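Local coordinates for protein proteasome accessory factor B/C (PafBC) (Paenarthrobacter aurescens, PDB 6SJ9) that probably acts as a transcriptional regulator of the bacterial DNA damage response, joining winged helix-turn-helix modules to WYL domains in a single chain, at residues Phe207-Ser210 / Arg211-Thr214; Asp347-Ala350 / Arg351-Gln354; Glu395-Pro398 / Asp399-Asp403. All blocks are in the same frame, centred on the assembly; numbering follows the deposited sequence.

Contact 1: Phe207-Ser210 / Arg211-Thr214; sequences FRLS and RMTT
Two backbone hydrogen bonds draw Arg208 and Leu209 together with Arg211 and Met212 where the chain leaves strand 203-208 through a short 3-10 turn. Arg211 N donates to Arg208 O at 3.0 Å, and Met212 N follows with a bond to Leu209 O at 3.1 Å, both of the i to i+3 kind. The second is the straighter, with 167° at the hydrogen against 149°.

Apolar contact occupies one side of the turn. The selenomethionine Met212 runs extended beyond CG, which brings its CE up to Phe207 at the strand end and Leu209 at the start of the turn: CE of Met212 lies 4.3 Å from Phe207 CB and 4.4 Å from Leu209 CD1. The Phe207 ring itself leads away and meets Phe165 and Tyr167 edge-to-face, while Met212 also rests on Phe165 and Leu194, residues of the two strands 163-168 and 191-198.

Polar and charged groups take another side. Arg208 and Arg211 meet through their aliphatic portions, with Arg208 CB 3.9 Å from Arg211 CG. Their guanidinium planes are turned 52° apart, and the NE atoms of Arg208 and Arg211 stay 6.0 Å from one another. Ser210 OG sits at the edge of the Arg208 guanidinium, in its plane. Asp284 binds both, through a salt bridge to Arg208 NH1 and a hydrogen bond to Ser210 OG.

This turn of the WYL domain thus separates its chemistry: apolar carbon packs on the sheet, while Arg208 and Ser210 turn to Asp284, and Arg211 makes a weak, long ion pair with Glu306. The arginines touch through carbon, their like charges do not meet, and the carboxylate of Asp284 probably offsets the positive charge of Arg208.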
loop_
_atom_site.group_PDB
_atom_site.type_symbol
_atom_site.label_atom_id
_atom_site.label_comp_id
_atom_site.label_asym_id
_atom_site.label_seq_id
_atom_site.Cartn_x
_atom_site.Cartn_y
_atom_site.Cartn_z
ATOM N N PHE A 207 3.776 7.306 24.397
ATOM C CA PHE A 207 4.485 6.061 24.178
ATOM C C PHE A 207 4.597 5.799 22.679
ATOM O O PHE A 207 3.575 5.763 21.987
ATOM C CB PHE A 207 3.702 4.927 24.850
ATOM C CG PHE A 207 3.500 5.138 26.329
ATOM C CD1 PHE A 207 4.508 4.825 27.243
ATOM C CD2 PHE A 207 2.338 5.714 26.793
ATOM C CE1 PHE A 207 4.330 5.027 28.606
ATOM C CE2 PHE A 207 2.126 5.891 28.156
ATOM C CZ PHE A 207 3.119 5.557 29.059
ATOM N N ARG A 208 5.809 5.563 22.183
ATOM C CA ARG A 208 5.971 5.104 20.807
ATOM C C ARG A 208 5.627 3.623 20.694
ATOM O O ARG A 208 6.107 2.817 21.481
ATOM C CB ARG A 208 7.382 5.343 20.285
ATOM C CG ARG A 208 8.007 6.676 20.597
ATOM C CD ARG A 208 9.445 6.716 19.988
ATOM N NE ARG A 208 9.382 6.242 18.602
ATOM C CZ ARG A 208 9.288 7.016 17.524
ATOM N NH1 ARG A 208 9.223 6.461 16.309
ATOM N NH2 ARG A 208 9.214 8.337 17.663
ATOM N N LEU A 209 4.724 3.271 19.783
ATOM C CA LEU A 209 4.313 1.868 19.667
ATOM C C LEU A 209 5.506 0.963 19.394
ATOM O O LEU A 209 5.612 -0.130 19.982
ATOM C CB LEU A 209 3.260 1.707 18.559
ATOM C CG LEU A 209 1.786 1.609 18.931
ATOM C CD1 LEU A 209 1.376 2.828 19.685
ATOM C CD2 LEU A 209 0.886 1.477 17.689
ATOM N N SER A 210 6.473 1.452 18.599
ATOM C CA SER A 210 7.636 0.636 18.256
ATOM C C SER A 210 8.472 0.291 19.484
ATOM O O SER A 210 9.213 -0.695 19.448
ATOM C CB SER A 210 8.495 1.337 17.200
ATOM O OG SER A 210 9.164 2.478 17.731
ATOM N N ARG A 211 8.358 1.051 20.579
ATOM C CA ARG A 211 9.152 0.799 21.783
ATOM C C ARG A 211 8.452 -0.087 22.821
ATOM O O ARG A 211 8.986 -0.272 23.921
ATOM C CB ARG A 211 9.582 2.109 22.417
ATOM C CG ARG A 211 10.373 3.041 21.425
ATOM C CD ARG A 211 11.543 3.672 22.148
ATOM N NE ARG A 211 12.662 2.733 22.267
ATOM C CZ ARG A 211 13.625 2.782 23.196
ATOM N NH1 ARG A 211 13.638 3.725 24.145
ATOM N NH2 ARG A 211 14.587 1.861 23.177
HETATM N N MSE A 212 7.282 -0.630 22.497
HETATM C CA MSE A 212 6.593 -1.580 23.378
HETATM C C MSE A 212 7.212 -2.964 23.237
HETATM O O MSE A 212 7.330 -3.496 22.134
HETATM C CB MSE A 212 5.100 -1.647 23.046
HETATM C CG MSE A 212 4.310 -0.452 23.507
HETATM SE SE MSE A 212 2.483 -0.478 22.826
HETATM C CE MSE A 212 1.863 1.179 23.686
ATOM N N THR A 213 7.588 -3.555 24.354
ATOM C CA THR A 213 8.212 -4.861 24.297
ATOM C C THR A 213 7.198 -5.999 24.160
ATOM O O THR A 213 7.556 -7.070 23.648
ATOM C CB THR A 213 9.039 -5.049 25.548
ATOM O OG1 THR A 213 8.152 -5.094 26.646
ATOM C CG2 THR A 213 9.893 -3.847 25.760
ATOM N N THR A 214 5.935 -5.777 24.556
ATOM C CA THR A 214 4.925 -6.822 24.672
ATOM C C THR A 214 3.722 -6.524 23.796
ATOM O O THR A 214 3.584 -5.448 23.208
ATOM C CB THR A 214 4.406 -6.947 26.097
ATOM O OG1 THR A 214 3.442 -5.914 26.296
ATOM C CG2 THR A 214 5.515 -6.761 27.097
#

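Contact 2: Asp347-Ala350 / Arg351-Gln354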
loop_
_atom_site.group_PDB
_atom_site.type_symbol
_atom_site.label_atom_id
_atom_site.label_comp_id
_atom_site.label_asym_id
_atom_site.label_seq_id
_atom_site.Cartn_x
_atom_site.Cartn_y
_atom_site.Cartn_z
ATOM N N ASP A 347 -16.385 -2.511 -3.670
ATOM C CA ASP A 347 -17.220 -1.771 -2.714
ATOM C C ASP A 347 -16.374 -1.201 -1.565
ATOM O O ASP A 347 -16.535 -0.047 -1.164
ATOM C CB ASP A 347 -18.312 -2.684 -2.122
ATOM C CG ASP A 347 -19.507 -2.911 -3.078
ATOM O OD1 ASP A 347 -19.582 -2.223 -4.118
ATOM O OD2 ASP A 347 -20.384 -3.782 -2.761
ATOM N N GLN A 348 -15.443 -1.994 -1.051
ATOM C CA GLN A 348 -14.631 -1.523 0.065
ATOM C C GLN A 348 -13.682 -0.406 -0.373
ATOM O O GLN A 348 -13.473 0.573 0.359
ATOM C CB GLN A 348 -13.858 -2.706 0.674
ATOM C CG GLN A 348 -13.029 -2.357 1.883
ATOM C CD GLN A 348 -12.526 -3.606 2.600
ATOM O OE1 GLN A 348 -12.351 -4.666 1.974
ATOM N NE2 GLN A 348 -12.313 -3.494 3.907
ATOM N N LEU A 349 -13.120 -0.525 -1.569
ATOM C CA LEU A 349 -12.266 0.547 -2.055
ATOM C C LEU A 349 -13.058 1.821 -2.250
ATOM O O LEU A 349 -12.599 2.890 -1.863
ATOM C CB LEU A 349 -11.595 0.168 -3.368
ATOM C CG LEU A 349 -10.566 -0.927 -3.093
ATOM C CD1 LEU A 349 -10.355 -1.487 -4.416
ATOM C CD2 LEU A 349 -9.241 -0.461 -2.469
ATOM N N ALA A 350 -14.256 1.715 -2.831
ATOM C CA ALA A 350 -15.069 2.902 -3.037
ATOM C C ALA A 350 -15.472 3.509 -1.702
ATOM O O ALA A 350 -15.429 4.723 -1.540
ATOM C CB ALA A 350 -16.317 2.568 -3.858
ATOM N N ARG A 351 -15.846 2.673 -0.729
ATOM C CA ARG A 351 -16.193 3.204 0.586
ATOM C C ARG A 351 -14.998 3.908 1.236
ATOM O O ARG A 351 -15.145 4.985 1.815
ATOM C CB ARG A 351 -16.734 2.083 1.474
ATOM C CG ARG A 351 -17.068 2.527 2.916
ATOM C CD ARG A 351 -17.829 1.446 3.667
ATOM N NE ARG A 351 -16.953 0.307 3.983
ATOM C CZ ARG A 351 -17.101 -0.920 3.498
ATOM N NH1 ARG A 351 -18.110 -1.194 2.676
ATOM N NH2 ARG A 351 -16.258 -1.893 3.855
HETATM N N MSE A 352 -13.820 3.325 1.159
HETATM C CA MSE A 352 -12.621 3.966 1.728
HETATM C C MSE A 352 -12.359 5.307 1.111
HETATM O O MSE A 352 -11.967 6.204 1.846
HETATM C CB MSE A 352 -11.336 3.105 1.609
HETATM C CG MSE A 352 -11.349 1.959 2.554
HETATM SE SE MSE A 352 -9.860 0.621 2.404
HETATM C CE MSE A 352 -10.291 -0.119 0.679
ATOM N N LEU A 353 -12.580 5.473 -0.201
ATOM C CA LEU A 353 -12.458 6.809 -0.762
ATOM C C LEU A 353 -13.436 7.777 -0.095
ATOM O O LEU A 353 -13.110 8.946 0.118
ATOM C CB LEU A 353 -12.687 6.770 -2.275
ATOM C CG LEU A 353 -11.554 6.111 -3.056
ATOM C CD1 LEU A 353 -11.977 6.025 -4.470
ATOM C CD2 LEU A 353 -10.261 6.932 -2.924
ATOM N N GLN A 354 -14.652 7.305 0.214
ATOM C CA GLN A 354 -15.705 8.122 0.794
ATOM C C GLN A 354 -15.489 8.365 2.277
ATOM O O GLN A 354 -16.201 9.178 2.869
ATOM C CB GLN A 354 -17.068 7.454 0.567
ATOM C CG GLN A 354 -17.545 7.582 -0.859
ATOM C CD GLN A 354 -18.640 6.594 -1.194
ATOM O OE1 GLN A 354 -19.419 6.186 -0.343
ATOM N NE2 GLN A 354 -18.637 6.124 -2.440
HETATM O O HOH W 1 -16.068 6.179 -3.914
#
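The selenomethionine Met352 bends back on the preceding helical turn to meet Gln348 and Leu349. Its chain turns at chi3 (-67°), bringing Met352 CE 3.7 Å from Gln348 CG and only 3.3 Å from Leu349 CD2, a tight approach for two carbons. Arg351 sends CG anti to its backbone nitrogen (chi1 177°) and bends at chi3, which brings its guanidinium over Gln348. The two side chains cross obliquely; Gln348 CA lies over one face of the guanidinium, toward the rim, and Arg351 NH2 comes 3.8 Å from Gln348 CG. Asp384 receives the polar ends of both, by a salt bridge from Arg351 NE and a hydrogen bond from Gln348 NE2. Beneath run the i to i+4 helical bonds, such as Arg351 N to Asp347 O at 2.8 Å. Gln354, its chain extended beyond CG, lies back along Ala350, and a water bridges Gln354 NE2 (3.0 Å) and Ala350 O (2.9 Å). A leucine in place of this glutamine would probably leave that water without its amide donor and Ala350 O with a less firmly placed solvent partner. Helix 346-360, in the PafC helix-turn-helix region, packs Gln348 and Met352 on helix 378-389, and Arg351 and Gln354 on Phe374 of helix 367-374.

Contact 3: Glu395-Pro398 / Asp399-Asp403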
loop_
_atom_site.group_PDB
_atom_site.type_symbol
_atom_site.label_atom_id
_atom_site.label_comp_id
_atom_site.label_asym_id
_atom_site.label_seq_id
_atom_site.Cartn_x
_atom_site.Cartn_y
_atom_site.Cartn_z
ATOM N N GLU A 395 6.799 2.524 -0.395
ATOM C CA GLU A 395 7.947 3.239 -0.912
ATOM C C GLU A 395 7.494 4.254 -1.947
ATOM O O GLU A 395 6.482 4.077 -2.631
ATOM C CB GLU A 395 8.958 2.285 -1.545
ATOM C CG GLU A 395 10.333 2.925 -1.659
ATOM C CD GLU A 395 10.863 2.885 -3.084
ATOM O OE1 GLU A 395 11.726 2.026 -3.370
ATOM O OE2 GLU A 395 10.395 3.691 -3.922
ATOM N N GLY A 396 8.241 5.347 -2.020
ATOM C CA GLY A 396 7.908 6.442 -2.887
ATOM C C GLY A 396 6.778 7.309 -2.382
ATOM O O GLY A 396 6.460 8.308 -3.037
ATOM N N TYR A 397 6.065 6.895 -1.194
ATOM C CA TYR A 397 5.079 7.744 -0.530
ATOM C C TYR A 397 5.811 8.490 0.590
ATOM O O TYR A 397 6.472 7.845 1.412
ATOM C CB TYR A 397 3.918 6.917 0.055
ATOM C CG TYR A 397 2.763 7.799 0.524
ATOM C CD1 TYR A 397 1.800 8.251 -0.376
ATOM C CD2 TYR A 397 2.694 8.262 1.842
ATOM C CE1 TYR A 397 0.764 9.087 0.037
ATOM C CE2 TYR A 397 1.665 9.106 2.263
ATOM C CZ TYR A 397 0.706 9.529 1.347
ATOM O OH TYR A 397 -0.315 10.379 1.746
ATOM N N PRO A 398 5.693 9.812 0.706
ATOM C CA PRO A 398 6.508 10.549 1.693
ATOM C C PRO A 398 6.015 10.395 3.127
ATOM O O PRO A 398 4.815 10.264 3.382
ATOM C CB PRO A 398 6.383 12.005 1.240
ATOM C CG PRO A 398 5.306 11.983 0.143
ATOM C CD PRO A 398 4.692 10.659 0.049
ATOM N N ASP A 399 6.965 10.481 4.075
ATOM C CA ASP A 399 6.680 10.178 5.480
ATOM C C ASP A 399 6.159 11.377 6.267
ATOM O O ASP A 399 5.735 11.208 7.415
ATOM C CB ASP A 399 7.931 9.621 6.189
ATOM C CG ASP A 399 9.127 10.555 6.108
ATOM O OD1 ASP A 399 9.063 11.661 6.686
ATOM O OD2 ASP A 399 10.125 10.198 5.449
ATOM N N ASP A 400 6.225 12.576 5.703
ATOM C CA ASP A 400 5.865 13.809 6.396
ATOM C C ASP A 400 4.610 14.434 5.797
ATOM O O ASP A 400 4.540 15.649 5.618
ATOM C CB ASP A 400 7.033 14.799 6.376
ATOM C CG ASP A 400 7.652 14.990 4.972
ATOM O OD1 ASP A 400 7.031 14.599 3.960
ATOM O OD2 ASP A 400 8.763 15.571 4.882
ATOM N N LEU A 401 3.637 13.614 5.406
ATOM C CA LEU A 401 2.419 14.123 4.783
ATOM C C LEU A 401 1.148 14.086 5.643
ATOM O O LEU A 401 0.339 15.009 5.544
ATOM C CB LEU A 401 2.193 13.343 3.476
ATOM C CG LEU A 401 1.539 13.952 2.230
ATOM C CD1 LEU A 401 2.132 15.312 1.907
ATOM C CD2 LEU A 401 1.628 13.014 1.009
ATOM N N LEU A 402 0.916 13.043 6.464
ATOM C CA LEU A 402 -0.332 12.877 7.227
ATOM C C LEU A 402 -0.134 12.929 8.739
ATOM O O LEU A 402 0.567 12.087 9.308
ATOM C CB LEU A 402 -1.026 11.567 6.866
ATOM C CG LEU A 402 -1.569 11.624 5.447
ATOM C CD1 LEU A 402 -2.513 10.516 5.202
ATOM C CD2 LEU A 402 -2.236 12.949 5.230
ATOM N N ASP A 403 -0.839 13.840 9.399
ATOM C CA ASP A 403 -0.958 13.797 10.855
ATOM C C ASP A 403 -2.321 13.211 11.189
ATOM O O ASP A 403 -3.352 13.823 10.885
ATOM C CB ASP A 403 -0.847 15.177 11.517
ATOM C CG ASP A 403 0.535 15.790 11.413
ATOM O OD1 ASP A 403 0.692 16.937 11.893
ATOM O OD2 ASP A 403 1.450 15.148 10.843
#
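The loop between helix 378-389 and strand 404-407, in the PafC helix-turn-helix region, bends so that Tyr397 and Pro398 meet Leu401. One methyl does most of the touching: Leu401 CD2 comes 3.4 Å from Tyr397 OH and 3.6 Å from Tyr397 CZ, lying oblique to the ring while the two side chains cross at about a right angle. The same methyl, Leu401 CD2, reaches Pro398 CG at 3.9 Å. Pro398 also places CD over one face of the Tyr397 ring, 3.5 Å above its plane and displaced toward the rim, so the tyrosine is lined by its own neighbour as well as by the leucine. In this winged helix-turn-helix the loop leads from helix 378-389 to the 404-407/410-413 hairpin, consistent with the wing. With CG anti to the backbone nitrogen (chi1 -170°), the phenol is carried past Pro398 toward Leu402, whose CD1 lies 4.1 Å from Tyr397 OH. Leu401 and Pro398 rest on Val423 of strand 421-424, and Tyr397 packs on Leu101 of helix 95-118. The phenol hydroxyl is hydrogen-bonded to Ser98 O of that helix. Both aspartates that follow Pro398 are exposed, and Asp400 swings its carboxylate back until OD1 is 3.8 Å from Pro398 CB.

Overall arrangement
All three contacts are local and partly buried. Each has a buried pair, Phe207 and Met212 in contact 1, Leu349 and Met352 in contact 2, Tyr397 and Leu401 in contact 3, while exposed aspartates, Asp347 and then Asp399 and Asp400, mark the surface side of contacts 2 and 3. Contact 1 closes a strand end in the WYL domain by backbone bonds, contact 2 is a regular helical turn, and contact 3 relies on apolar contact. Contacts 2 and 3 share the helix-turn-helix domain but touch different elements; the centres of contacts 1 and 2 are about 31 Å apart. In contacts 1 and 2 an outside aspartate engages an arginine and a polar neighbour; in contact 3 a helix carbonyl receives the phenol.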